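PDB 3U07: DUF1254 domain-containing protein from Vibrio parahaemolyticus, which is of unknown function but is probably exported, joining a DUF1254 region to a DUF1214 region within one chain. Local coordinates for residues A[348-353]-A[410-415]; A[95-100]-A[133-138]; A[46-51]-A[208-213]; A[89-94]-A[155-160]; A[81-86]-A[168-173]. The protein carries 2 engineered substitutions. All blocks are in the same frame, centred on the assembly; numbering follows the deposited sequence.

Contact 1: A[348-353]-A[410-415]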
# COMPACT_ATOMS: atom_id res chain seq x y z
N TRP A 348 -10.82 13.30 -4.28
CA TRP A 348 -10.38 12.52 -5.43
C TRP A 348 -9.46 13.34 -6.31
O TRP A 348 -9.35 14.56 -6.15
CB TRP A 348 -11.57 12.00 -6.23
CG TRP A 348 -12.53 13.06 -6.68
CD1 TRP A 348 -13.67 13.46 -6.04
CD2 TRP A 348 -12.42 13.87 -7.86
NE1 TRP A 348 -14.28 14.46 -6.76
CE2 TRP A 348 -13.54 14.73 -7.87
CE3 TRP A 348 -11.49 13.95 -8.90
CZ2 TRP A 348 -13.75 15.67 -8.89
CZ3 TRP A 348 -11.70 14.88 -9.92
CH2 TRP A 348 -12.82 15.72 -9.90
N SER A 349 -8.80 12.68 -7.25
CA SER A 349 -7.87 13.35 -8.15
C SER A 349 -7.58 12.50 -9.38
O SER A 349 -7.82 11.30 -9.39
CB SER A 349 -6.56 13.62 -7.41
OG SER A 349 -5.95 12.39 -7.02
N VAL A 350 -7.07 13.14 -10.43
CA VAL A 350 -6.68 12.43 -11.63
C VAL A 350 -5.31 13.00 -11.95
O VAL A 350 -5.13 14.22 -11.99
CB VAL A 350 -7.70 12.65 -12.81
CG1 VAL A 350 -9.00 13.19 -12.27
CG2 VAL A 350 -7.11 13.54 -13.87
N THR A 351 -4.33 12.12 -12.13
CA THR A 351 -2.96 12.55 -12.40
C THR A 351 -2.46 12.01 -13.73
O THR A 351 -2.81 10.91 -14.14
CB THR A 351 -2.02 12.07 -11.26
OG1 THR A 351 -2.56 12.49 -9.99
CG2 THR A 351 -0.62 12.64 -11.43
N ILE A 352 -1.61 12.80 -14.40
CA ILE A 352 -1.07 12.41 -15.69
C ILE A 352 0.36 11.88 -15.60
O ILE A 352 1.21 12.49 -14.96
CB ILE A 352 -1.09 13.61 -16.67
CG1 ILE A 352 -2.52 14.11 -16.84
CG2 ILE A 352 -0.48 13.20 -18.01
CD1 ILE A 352 -3.51 13.02 -17.26
N TYR A 353 0.60 10.75 -16.26
CA TYR A 353 1.92 10.13 -16.28
C TYR A 353 2.30 9.76 -17.71
O TYR A 353 1.44 9.45 -18.53
CB TYR A 353 1.91 8.85 -15.44
CG TYR A 353 1.54 9.04 -13.98
CD1 TYR A 353 2.52 9.25 -13.01
CD2 TYR A 353 0.21 9.00 -13.58
CE1 TYR A 353 2.18 9.42 -11.67
CE2 TYR A 353 -0.14 9.17 -12.24
CZ TYR A 353 0.85 9.38 -11.30
OH TYR A 353 0.49 9.53 -9.98
N ALA A 410 -3.73 8.25 -17.41
CA ALA A 410 -4.26 9.01 -16.30
C ALA A 410 -4.64 8.06 -15.18
O ALA A 410 -5.22 7.01 -15.42
CB ALA A 410 -5.48 9.82 -16.74
N ILE A 411 -4.29 8.44 -13.95
CA ILE A 411 -4.61 7.65 -12.77
C ILE A 411 -5.58 8.44 -11.90
O ILE A 411 -5.27 9.54 -11.46
CB ILE A 411 -3.37 7.35 -11.91
CG1 ILE A 411 -2.42 6.39 -12.64
CG2 ILE A 411 -3.80 6.80 -10.55
CD1 ILE A 411 -2.98 4.99 -12.84
N MSE A 412 -6.77 7.89 -11.67
CA MSE A 412 -7.74 8.56 -10.82
C MSE A 412 -7.68 7.90 -9.44
O MSE A 412 -7.68 6.68 -9.32
CB MSE A 412 -9.15 8.45 -11.40
CG MSE A 412 -10.17 9.36 -10.72
SE MSE A 412 -11.86 9.48 -11.68
CE MSE A 412 -11.14 9.78 -13.44
N ARG A 413 -7.60 8.72 -8.40
CA ARG A 413 -7.54 8.20 -7.04
C ARG A 413 -8.76 8.61 -6.22
O ARG A 413 -9.25 9.73 -6.33
CB ARG A 413 -6.24 8.68 -6.36
CG ARG A 413 -4.99 8.09 -7.01
CD ARG A 413 -3.72 8.50 -6.28
NE ARG A 413 -2.56 7.74 -6.76
CZ ARG A 413 -1.77 8.12 -7.76
NH1 ARG A 413 -2.00 9.26 -8.40
NH2 ARG A 413 -0.75 7.36 -8.12
N PHE A 414 -9.25 7.68 -5.41
CA PHE A 414 -10.43 7.92 -4.59
C PHE A 414 -10.11 7.62 -3.12
O PHE A 414 -9.71 6.51 -2.77
CB PHE A 414 -11.59 7.04 -5.05
CG PHE A 414 -11.80 7.03 -6.54
CD1 PHE A 414 -10.98 6.27 -7.37
CD2 PHE A 414 -12.84 7.76 -7.11
CE1 PHE A 414 -11.19 6.24 -8.75
CE2 PHE A 414 -13.06 7.74 -8.50
CZ PHE A 414 -12.24 6.98 -9.32
N TYR A 415 -10.30 8.63 -2.27
CA TYR A 415 -10.04 8.49 -0.84
C TYR A 415 -11.37 8.53 -0.10
O TYR A 415 -12.05 9.55 -0.08
CB TYR A 415 -9.15 9.64 -0.39
CG TYR A 415 -7.82 9.66 -1.11
CD1 TYR A 415 -6.72 8.97 -0.60
CD2 TYR A 415 -7.67 10.35 -2.31
CE1 TYR A 415 -5.50 8.95 -1.28
CE2 TYR A 415 -6.46 10.34 -2.99
CZ TYR A 415 -5.38 9.64 -2.48
OH TYR A 415 -4.19 9.63 -3.16
O HOH W 1 -4.50 10.95 -9.09
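Y353 lies across I411, CE2 3.6 Å from I411 CG1, the side chains at about a right angle. With CG anti to the carbonyl carbon (chi1 -59°), the phenol is carried to R413, which grips Y353 OH end-on: NH1 at 3.0 Å and NH2 at 3.1 Å converge on that single oxygen, which lies close to the guanidinium plane (11° out of it). I411 CG2 lies 3.6 Å above that plane, over its centre, so the guanidinium is held at its edge by oxygen and on one face by methyl. A water beside NH1 is bound by four groups, accepting from R413 NH1, donating to I411 O and bonding S349 OG and T351 OG1. The backbones form an antiparallel ladder, central in a four-stranded sheet of the DUF1214 region, with S349-R413 and T351-I411 as hydrogen-bonded pairs; R413 N to S349 O measures 2.8 Å. On the face carrying V350, M412, I352 and A410, apolar groups meet: I352 CD1 sits 3.8 Å from A410 CB, and V350 and M412 lie side by side. Beyond the pair, S349 OG bonds D81 and Y353 OH bonds I78 O. Since Y353 OH accepts both arginine N-H groups and I78 O can only accept, the phenol must donate its proton there, and the buried cation would probably strengthen that donation.

Contact 2: A[95-100]-A[133-138]; sequences PVIVSV and GGQFMF
An antiparallel ladder in the mixed sheet of strands 153-157, 134-140, 96-100 and 187-190 pairs V96, V98 and V100 with F138, F136 and G134. Each is a hydrogen-bonded pair closed by two N-H...O bonds; F138 N meets V96 O at 2.7 Å and 176°, nearly along the C=O axis. On the valine face, V98 CG2 is 3.7 Å from F138 CE1, while V100 CB comes to the edge of the F136 ring, in its plane, 3.8 Å from CE2. Strand 109-115 of the neighbouring antiparallel sheet packs against this face through L111 and T113, so the pair forms one wall of an interface between two sheets in the DUF1254 region. The other face carries I97, whose CG1 touches M137 CG at 3.6 Å, and the polar pair S99 and Q135. Bent at chi2 (-60°), the Q135 chain folds back so that OE1 receives S99 OG on a lone pair, in the amide carbonyl plane; at 2.5 Å the refined length is doubtful. R189 NH2 also bonds S99 OG. At the ladder's end, at phi 153° a CB on G134 would be jammed against the carbonyl O of G133, so these backbone angles call for glycine; G134 N bonds V100 O at 2.6 Å.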
# COMPACT_ATOMS: atom_id res chain seq x y z
N PRO A 95 7.09 -3.30 22.84
CA PRO A 95 6.18 -2.50 22.01
C PRO A 95 6.82 -1.22 21.53
O PRO A 95 7.84 -0.76 22.07
CB PRO A 95 5.01 -2.23 22.95
CG PRO A 95 4.99 -3.44 23.83
CD PRO A 95 6.46 -3.62 24.13
N VAL A 96 6.22 -0.62 20.51
CA VAL A 96 6.71 0.62 19.93
C VAL A 96 5.53 1.56 19.76
O VAL A 96 4.43 1.14 19.38
CB VAL A 96 7.39 0.37 18.57
CG1 VAL A 96 6.41 -0.26 17.61
CG2 VAL A 96 7.92 1.68 18.00
N ILE A 97 5.76 2.83 20.04
CA ILE A 97 4.72 3.83 19.94
C ILE A 97 5.00 4.85 18.86
O ILE A 97 6.07 5.45 18.81
CB ILE A 97 4.55 4.54 21.31
CG1 ILE A 97 4.03 3.53 22.34
CG2 ILE A 97 3.61 5.73 21.18
CD1 ILE A 97 4.16 3.99 23.78
N VAL A 98 4.04 5.02 17.97
CA VAL A 98 4.16 5.99 16.90
C VAL A 98 3.34 7.19 17.34
O VAL A 98 2.15 7.07 17.67
CB VAL A 98 3.61 5.43 15.57
CG1 VAL A 98 3.66 6.51 14.49
CG2 VAL A 98 4.43 4.21 15.15
N SER A 99 3.99 8.35 17.39
CA SER A 99 3.32 9.58 17.81
C SER A 99 2.89 10.38 16.60
O SER A 99 3.68 10.64 15.68
CB SER A 99 4.26 10.43 18.67
OG SER A 99 4.68 9.74 19.83
N VAL A 100 1.62 10.77 16.60
CA VAL A 100 1.04 11.57 15.53
C VAL A 100 0.34 12.77 16.17
O VAL A 100 -0.55 12.61 17.00
CB VAL A 100 0.01 10.74 14.72
CG1 VAL A 100 -0.70 11.63 13.71
CG2 VAL A 100 0.72 9.60 13.99
N GLY A 133 -4.93 13.13 16.12
CA GLY A 133 -3.80 12.23 16.00
C GLY A 133 -3.76 11.44 17.30
O GLY A 133 -4.81 11.10 17.84
N GLY A 134 -2.56 11.14 17.80
CA GLY A 134 -2.47 10.40 19.05
C GLY A 134 -1.21 9.57 19.23
O GLY A 134 -0.28 9.65 18.42
N GLN A 135 -1.19 8.80 20.31
CA GLN A 135 -0.06 7.92 20.61
C GLN A 135 -0.54 6.52 20.27
O GLN A 135 -1.38 5.96 20.96
CB GLN A 135 0.30 8.02 22.10
CG GLN A 135 0.70 9.41 22.58
CD GLN A 135 1.92 9.96 21.86
OE1 GLN A 135 2.68 9.22 21.25
NE2 GLN A 135 2.11 11.27 21.96
N PHE A 136 0.00 5.95 19.20
CA PHE A 136 -0.42 4.63 18.75
C PHE A 136 0.64 3.59 19.07
O PHE A 136 1.76 3.65 18.56
CB PHE A 136 -0.73 4.69 17.25
CG PHE A 136 -1.74 5.75 16.91
CD1 PHE A 136 -3.09 5.56 17.20
CD2 PHE A 136 -1.35 6.95 16.33
CE1 PHE A 136 -4.03 6.55 16.92
CE2 PHE A 136 -2.29 7.95 16.04
CZ PHE A 136 -3.64 7.75 16.34
N MSE A 137 0.28 2.65 19.93
CA MSE A 137 1.23 1.62 20.33
C MSE A 137 1.03 0.32 19.58
O MSE A 137 -0.08 -0.20 19.49
CB MSE A 137 1.12 1.37 21.84
CG MSE A 137 2.21 0.46 22.40
SE MSE A 137 2.15 0.26 24.35
CE MSE A 137 1.05 -1.30 24.39
N PHE A 138 2.13 -0.19 19.03
CA PHE A 138 2.12 -1.45 18.31
C PHE A 138 2.85 -2.45 19.19
O PHE A 138 3.99 -2.22 19.59
CB PHE A 138 2.84 -1.29 16.97
CG PHE A 138 2.17 -0.33 16.05
CD1 PHE A 138 2.28 1.05 16.26
CD2 PHE A 138 1.36 -0.79 15.02
CE1 PHE A 138 1.58 1.95 15.46
CE2 PHE A 138 0.66 0.10 14.20
CZ PHE A 138 0.77 1.47 14.42

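Contact 3: A[46-51]-A[208-213]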
# COMPACT_ATOMS: atom_id res chain seq x y z
N PHE A 46 11.16 -8.06 -0.27
CA PHE A 46 11.09 -6.61 -0.35
C PHE A 46 11.82 -5.99 0.85
O PHE A 46 12.55 -5.02 0.70
CB PHE A 46 9.64 -6.13 -0.36
CG PHE A 46 9.50 -4.64 -0.48
CD1 PHE A 46 9.37 -4.04 -1.73
CD2 PHE A 46 9.54 -3.83 0.65
CE1 PHE A 46 9.27 -2.65 -1.85
CE2 PHE A 46 9.44 -2.45 0.55
CZ PHE A 46 9.30 -1.86 -0.71
N PHE A 47 11.60 -6.54 2.03
CA PHE A 47 12.25 -6.03 3.24
C PHE A 47 13.77 -6.21 3.11
O PHE A 47 14.54 -5.32 3.48
CB PHE A 47 11.75 -6.79 4.47
CG PHE A 47 12.48 -6.43 5.74
CD1 PHE A 47 12.24 -5.22 6.39
CD2 PHE A 47 13.43 -7.30 6.28
CE1 PHE A 47 12.94 -4.88 7.54
CE2 PHE A 47 14.14 -6.96 7.43
CZ PHE A 47 13.89 -5.75 8.07
N TYR A 48 14.19 -7.35 2.59
CA TYR A 48 15.61 -7.65 2.44
C TYR A 48 16.27 -6.68 1.48
O TYR A 48 17.31 -6.09 1.79
CB TYR A 48 15.81 -9.08 1.93
CG TYR A 48 17.25 -9.55 2.04
CD1 TYR A 48 17.69 -10.20 3.19
CD2 TYR A 48 18.17 -9.31 1.02
CE1 TYR A 48 19.02 -10.60 3.33
CE2 TYR A 48 19.50 -9.70 1.15
CZ TYR A 48 19.92 -10.35 2.30
OH TYR A 48 21.23 -10.73 2.44
N HIS A 49 15.66 -6.52 0.32
CA HIS A 49 16.22 -5.64 -0.70
C HIS A 49 16.20 -4.16 -0.35
O HIS A 49 16.93 -3.37 -0.94
CB HIS A 49 15.53 -5.91 -2.04
CG HIS A 49 15.89 -7.25 -2.62
ND1 HIS A 49 14.94 -8.14 -3.08
CD2 HIS A 49 17.09 -7.85 -2.79
CE1 HIS A 49 15.55 -9.24 -3.50
NE2 HIS A 49 16.85 -9.09 -3.34
N THR A 50 15.37 -3.78 0.63
CA THR A 50 15.33 -2.39 1.04
C THR A 50 16.07 -2.17 2.36
O THR A 50 17.21 -1.71 2.37
CB THR A 50 13.88 -1.88 1.18
OG1 THR A 50 13.13 -2.78 2.00
CG2 THR A 50 13.22 -1.75 -0.18
N ALA A 51 15.42 -2.52 3.47
CA ALA A 51 16.01 -2.34 4.79
C ALA A 51 17.29 -3.11 5.10
O ALA A 51 18.23 -2.55 5.67
CB ALA A 51 14.96 -2.65 5.88
N PRO A 208 18.28 -14.63 6.06
CA PRO A 208 18.57 -15.56 4.96
C PRO A 208 18.70 -14.73 3.69
O PRO A 208 17.92 -13.81 3.47
CB PRO A 208 17.33 -16.45 4.91
CG PRO A 208 16.73 -16.33 6.29
CD PRO A 208 16.93 -14.88 6.60
N ASP A 209 19.68 -15.06 2.85
CA ASP A 209 19.87 -14.34 1.59
C ASP A 209 18.89 -14.88 0.57
O ASP A 209 18.89 -16.08 0.26
CB ASP A 209 21.30 -14.54 1.06
CG ASP A 209 21.60 -13.66 -0.15
OD1 ASP A 209 20.66 -13.27 -0.86
OD2 ASP A 209 22.80 -13.37 -0.39
N PRO A 210 18.02 -14.02 0.03
CA PRO A 210 17.05 -14.49 -0.96
C PRO A 210 17.65 -15.09 -2.24
O PRO A 210 17.03 -15.94 -2.89
CB PRO A 210 16.20 -13.24 -1.25
CG PRO A 210 17.09 -12.10 -0.82
CD PRO A 210 17.74 -12.63 0.42
N LYS A 211 18.86 -14.69 -2.60
CA LYS A 211 19.45 -15.22 -3.83
C LYS A 211 19.97 -16.66 -3.74
O LYS A 211 20.13 -17.32 -4.76
CB LYS A 211 20.57 -14.31 -4.32
CG LYS A 211 21.95 -14.55 -3.72
CD LYS A 211 23.03 -14.39 -4.79
CE LYS A 211 22.53 -13.55 -5.98
NZ LYS A 211 23.38 -13.65 -7.19
N LYS A 212 20.22 -17.14 -2.52
CA LYS A 212 20.75 -18.49 -2.34
C LYS A 212 19.92 -19.42 -1.45
O LYS A 212 20.31 -20.57 -1.22
CB LYS A 212 22.18 -18.38 -1.81
CG LYS A 212 22.31 -17.40 -0.67
CD LYS A 212 23.73 -17.28 -0.11
CE LYS A 212 24.57 -16.22 -0.83
NZ LYS A 212 25.32 -16.73 -2.01
N SER A 213 18.79 -18.94 -0.95
CA SER A 213 17.93 -19.74 -0.09
C SER A 213 16.69 -20.22 -0.85
O SER A 213 16.47 -19.83 -1.99
CB SER A 213 17.48 -18.91 1.11
OG SER A 213 16.86 -17.71 0.69
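A CH-pi contact of proline on tyrosine fastens the last turns of helix 26-52 to an Asx-turn loop: P210 CD stands over the centre of the Y48 ring, 3.3 Å from the centroid and only 8° off the ring normal. The nearest carbon pair, Y48 CD2 to P210 CD, is 3.4 Å. Such a geometry uses the CD methylene, whose hydrogens are polarised by the adjoining amide nitrogen and so suit the electron-rich ring face. Y48 presents itself by placing CG anti to the backbone N (chi1 -167°), which sends the phenol outward from the helix. P208 O approaches Y48 CE1 obliquely at 3.4 Å; this carbonyl already accepts from Y44 OH, one turn earlier in the same helix. Next to this contact, H49 and P210 lie side by side pointing opposite ways, H49 NE2 3.9 Å from P210 CG.

The loop itself is stiffened by D209. Its OD1 accepts K211 N at 2.9 Å, from above the carboxylate plane, which makes the Asx turn and bends the chain round P210. D209 O accepts from K212 N at 3.3 Å and S213 OG at 2.6 Å, from opposite faces of its plane, with S213 N adding a weak bond. On the helix side a wider pi-type turn spans 48-51, just where Y48 and H49 face the loop. F221 and R218 of helix 215-224 touch P208 and P210 respectively, while F47 turns its ring edge-to-face with W88 of strand 82-90.

Contact 4: A[89-94]-A[155-160]; sequences LDVAAE and VRVDSN
V91 N donates to N160 O at 2.9 Å and 165°, in the carbonyl plane, and this is the one hydrogen bond between 89-94 and 155-160. The same oxygen takes a CA-H...O contact from D90 CA at 3.2 Å. Alongside, V91 CG2 touches V157 CG2 at 3.6 Å; each of these methyls lies between its own backbone N and carbonyl carbon, a rotation (chi1 about -55° in both valines) that turns the branches to each other. The amide of N160 lies against A92, with CG 3.8 Å from A92 CA and ND2 3.8 Å from A92 CB.

In the next shell, D90 OD1 accepts A92 N at 3.1 Å, the donor standing 51° out of the carboxylate plane, and so fixes the bend that brings V91 N and A92 to N160. That carboxylate also forms a salt bridge with R205, while N59 OD1 accepts D90 N. N160 ND2 is anchored by D225 OD1, which would hold the amide against the alanine. V91 further touches A140, and V157 packs on V162. This is an Asx turn at the end of strand 82-90, where the chain leaves one sheet of the DUF1254 region for strand 96-100 of the other.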
# COMPACT_ATOMS: atom_id res chain seq x y z
N LEU A 89 8.90 -1.00 11.70
CA LEU A 89 8.80 -1.14 13.14
C LEU A 89 9.29 -2.53 13.51
O LEU A 89 9.18 -3.46 12.71
CB LEU A 89 7.34 -1.01 13.59
CG LEU A 89 6.73 0.32 14.05
CD1 LEU A 89 7.39 1.50 13.38
CD2 LEU A 89 5.23 0.28 13.78
N ASP A 90 9.86 -2.66 14.70
CA ASP A 90 10.31 -3.96 15.19
C ASP A 90 9.83 -3.99 16.63
O ASP A 90 10.34 -3.25 17.47
CB ASP A 90 11.83 -4.11 15.14
CG ASP A 90 12.31 -5.38 15.83
OD1 ASP A 90 11.51 -6.32 16.01
OD2 ASP A 90 13.50 -5.45 16.19
N VAL A 91 8.85 -4.84 16.90
CA VAL A 91 8.29 -4.93 18.24
C VAL A 91 8.70 -6.21 18.98
O VAL A 91 8.12 -6.55 20.02
CB VAL A 91 6.74 -4.87 18.19
CG1 VAL A 91 6.30 -3.58 17.47
CG2 VAL A 91 6.19 -6.09 17.46
N ALA A 92 9.70 -6.91 18.45
CA ALA A 92 10.17 -8.15 19.05
C ALA A 92 10.58 -8.01 20.51
O ALA A 92 10.11 -8.75 21.37
CB ALA A 92 11.35 -8.72 18.25
N ALA A 93 11.47 -7.06 20.80
CA ALA A 93 11.96 -6.86 22.16
C ALA A 93 10.92 -6.23 23.07
O ALA A 93 10.82 -6.58 24.24
CB ALA A 93 13.23 -6.01 22.15
N GLU A 94 10.15 -5.30 22.52
CA GLU A 94 9.12 -4.61 23.28
C GLU A 94 8.23 -3.80 22.34
O GLU A 94 8.56 -3.63 21.17
CB GLU A 94 9.79 -3.67 24.29
CG GLU A 94 10.66 -2.61 23.63
CD GLU A 94 11.20 -1.61 24.62
OE1 GLU A 94 10.42 -1.15 25.48
OE2 GLU A 94 12.39 -1.26 24.53
N VAL A 155 -2.25 -1.51 18.84
CA VAL A 155 -2.35 -2.38 17.67
C VAL A 155 -1.55 -3.66 17.94
O VAL A 155 -0.33 -3.61 18.10
CB VAL A 155 -1.75 -1.73 16.41
CG1 VAL A 155 -1.89 -2.68 15.23
CG2 VAL A 155 -2.44 -0.41 16.13
N ARG A 156 -2.24 -4.79 18.00
CA ARG A 156 -1.57 -6.07 18.20
C ARG A 156 -1.12 -6.57 16.83
O ARG A 156 -1.94 -6.70 15.93
CB ARG A 156 -2.52 -7.08 18.85
CG ARG A 156 -2.89 -6.74 20.28
CD ARG A 156 -1.73 -7.03 21.24
NE ARG A 156 -2.04 -6.60 22.61
CZ ARG A 156 -1.26 -6.84 23.67
NH1 ARG A 156 -0.12 -7.50 23.53
NH2 ARG A 156 -1.63 -6.40 24.87
N VAL A 157 0.17 -6.85 16.67
CA VAL A 157 0.67 -7.30 15.37
C VAL A 157 1.17 -8.74 15.41
O VAL A 157 1.72 -9.20 16.41
CB VAL A 157 1.80 -6.36 14.84
CG1 VAL A 157 1.29 -4.92 14.79
CG2 VAL A 157 3.04 -6.45 15.73
N ASP A 158 0.95 -9.46 14.31
CA ASP A 158 1.33 -10.86 14.24
C ASP A 158 2.73 -11.15 13.72
O ASP A 158 3.19 -12.29 13.79
CB ASP A 158 0.28 -11.63 13.43
CG ASP A 158 -1.05 -11.72 14.16
OD1 ASP A 158 -2.07 -11.29 13.60
OD2 ASP A 158 -1.08 -12.23 15.30
N SER A 159 3.39 -10.13 13.19
CA SER A 159 4.78 -10.27 12.75
C SER A 159 5.53 -9.22 13.56
O SER A 159 5.00 -8.12 13.79
CB SER A 159 4.94 -10.01 11.24
OG SER A 159 4.72 -8.65 10.90
N ASN A 160 6.73 -9.53 14.04
CA ASN A 160 7.47 -8.56 14.84
C ASN A 160 7.94 -7.38 14.00
O ASN A 160 8.15 -6.29 14.52
CB ASN A 160 8.65 -9.22 15.54
CG ASN A 160 8.21 -10.21 16.60
OD1 ASN A 160 7.20 -10.00 17.27
ND2 ASN A 160 8.98 -11.28 16.79

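Contact 5: A[81-86]-A[168-173]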
# COMPACT_ATOMS: atom_id res chain seq x y z
N ASP A 81 -0.50 13.68 -4.75
CA ASP A 81 -1.44 14.10 -3.71
C ASP A 81 -0.85 14.25 -2.31
O ASP A 81 -1.28 15.13 -1.55
CB ASP A 81 -2.61 13.10 -3.60
CG ASP A 81 -3.24 12.77 -4.94
OD1 ASP A 81 -3.24 13.64 -5.84
OD2 ASP A 81 -3.76 11.64 -5.08
N THR A 82 0.12 13.42 -1.95
CA THR A 82 0.66 13.46 -0.60
C THR A 82 2.17 13.35 -0.42
O THR A 82 2.89 12.88 -1.30
CB THR A 82 0.02 12.33 0.24
OG1 THR A 82 0.18 11.08 -0.43
CG2 THR A 82 -1.47 12.59 0.45
N LEU A 83 2.64 13.80 0.75
CA LEU A 83 4.05 13.70 1.12
C LEU A 83 4.09 12.39 1.91
O LEU A 83 3.04 11.92 2.37
CB LEU A 83 4.45 14.86 2.04
CG LEU A 83 4.20 16.28 1.54
CD1 LEU A 83 4.50 17.26 2.66
CD2 LEU A 83 5.07 16.57 0.32
N HIS A 84 5.25 11.79 2.09
CA HIS A 84 5.28 10.51 2.80
C HIS A 84 6.40 10.32 3.82
O HIS A 84 7.45 10.96 3.75
CB HIS A 84 5.36 9.35 1.80
CG HIS A 84 6.75 9.07 1.31
ND1 HIS A 84 7.33 9.75 0.26
CD2 HIS A 84 7.71 8.24 1.79
CE1 HIS A 84 8.58 9.34 0.10
NE2 HIS A 84 8.83 8.43 1.02
N LEU A 85 6.13 9.43 4.76
CA LEU A 85 7.07 9.04 5.80
C LEU A 85 7.06 7.51 5.76
O LEU A 85 5.99 6.89 5.71
CB LEU A 85 6.63 9.53 7.18
CG LEU A 85 6.97 10.97 7.57
CD1 LEU A 85 6.58 11.18 9.03
CD2 LEU A 85 8.46 11.23 7.39
N MSE A 86 8.24 6.90 5.76
CA MSE A 86 8.33 5.44 5.71
C MSE A 86 9.30 4.90 6.74
O MSE A 86 10.23 5.59 7.17
CB MSE A 86 8.79 4.97 4.33
CG MSE A 86 7.83 5.28 3.20
SE MSE A 86 8.62 4.77 1.51
CE MSE A 86 10.32 5.64 1.73
N ILE A 168 0.71 12.51 4.18
CA ILE A 168 0.11 13.78 4.58
C ILE A 168 -0.13 14.64 3.33
O ILE A 168 0.81 14.98 2.62
CB ILE A 168 1.01 14.54 5.56
CG1 ILE A 168 1.22 13.71 6.83
CG2 ILE A 168 0.38 15.88 5.91
CD1 ILE A 168 2.20 14.32 7.82
N MSE A 169 -1.40 14.96 3.09
CA MSE A 169 -1.82 15.78 1.95
C MSE A 169 -1.19 17.17 1.95
O MSE A 169 -1.03 17.80 3.00
CB MSE A 169 -3.35 15.93 1.95
CG MSE A 169 -3.89 17.04 1.04
SE MSE A 169 -5.63 17.77 1.57
CE MSE A 169 -6.79 16.49 0.72
N ALA A 170 -0.85 17.63 0.76
CA ALA A 170 -0.26 18.95 0.53
C ALA A 170 -0.74 19.30 -0.88
O ALA A 170 -0.37 18.62 -1.85
CB ALA A 170 1.24 18.87 0.58
N VAL A 171 -1.56 20.34 -1.00
CA VAL A 171 -2.12 20.69 -2.30
C VAL A 171 -1.34 21.71 -3.13
O VAL A 171 -1.64 21.90 -4.31
CB VAL A 171 -3.59 21.15 -2.14
CG1 VAL A 171 -4.43 20.60 -3.29
CG2 VAL A 171 -4.14 20.68 -0.81
N ASN A 172 -0.36 22.37 -2.52
CA ASN A 172 0.49 23.31 -3.24
C ASN A 172 1.79 23.49 -2.47
O ASN A 172 1.87 23.13 -1.29
CB ASN A 172 -0.21 24.65 -3.50
CG ASN A 172 -0.42 25.48 -2.25
OD1 ASN A 172 0.52 25.77 -1.51
ND2 ASN A 172 -1.67 25.87 -2.02
N ASP A 173 2.81 24.03 -3.12
CA ASP A 173 4.12 24.21 -2.50
C ASP A 173 4.19 24.93 -1.15
O ASP A 173 5.04 24.60 -0.33
CB ASP A 173 5.08 24.88 -3.49
CG ASP A 173 5.65 23.90 -4.49
OD1 ASP A 173 5.09 22.79 -4.64
OD2 ASP A 173 6.67 24.24 -5.14
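Two rotations set this contact: chi1 of 54° at T82 puts CG2 anti to the carbonyl carbon, where the methyl meets M169, and L83 holds CG anti to its own carbonyl carbon (chi1 -56°), facing A170. This is the end of an antiparallel ladder between strand 82-90, outermost in its four-stranded sheet, and strand 161-169. L83 and I168 form the hydrogen-bonded pair. L83 N points at I168 O almost perfectly straight, at 2.9 Å and 179°, yet reaches it from above the carbonyl plane rather than on a lone pair; the return bond, I168 N to L83 O, is 3.0 Å. One step on, T82 and M169 make a non-hydrogen-bonded pair whose side chains diverge. Beyond them A170 N to D81 O stretches to a weak 3.4 Å, consistent with the pairing ending here, strand 161-169 stopping at M169. Outside the pair, I168 packs on A179 and M183 of helix 173-183 and A170 on A176, so the strand end is backed by the helix that follows it. N172 is the N-cap of that helix, its OD1 accepting D175 N. At this same end, D81 OD2 is hydrogen-bonded to Y415 OH of the DUF1214 region. T82 CG2 packs at 3.5 Å from M169 CA, while the L83 CG methine lies 4.0 Å from A170 CB.

Overall arrangement
From the N terminus, the first halves come in the order contact 3, 5, 4 and 2, and the second halves return in reverse. Contact 2 closes first, its loop held within that of contact 4, which lies within contact 5, which lies within contact 3; none cross. Contact 1 follows in series. Contacts 4 and 5 use the two ends of strand 82-90, centres about 27 Å apart, whereas contacts 2 and 4 touch where strands 134-140 and 153-157 pair. Contact 3 ties the N-terminal helix to the loop before helix 215-224. Contacts 1 and 5, centres about 14 Å apart, meet at D81 and so join the two family regions.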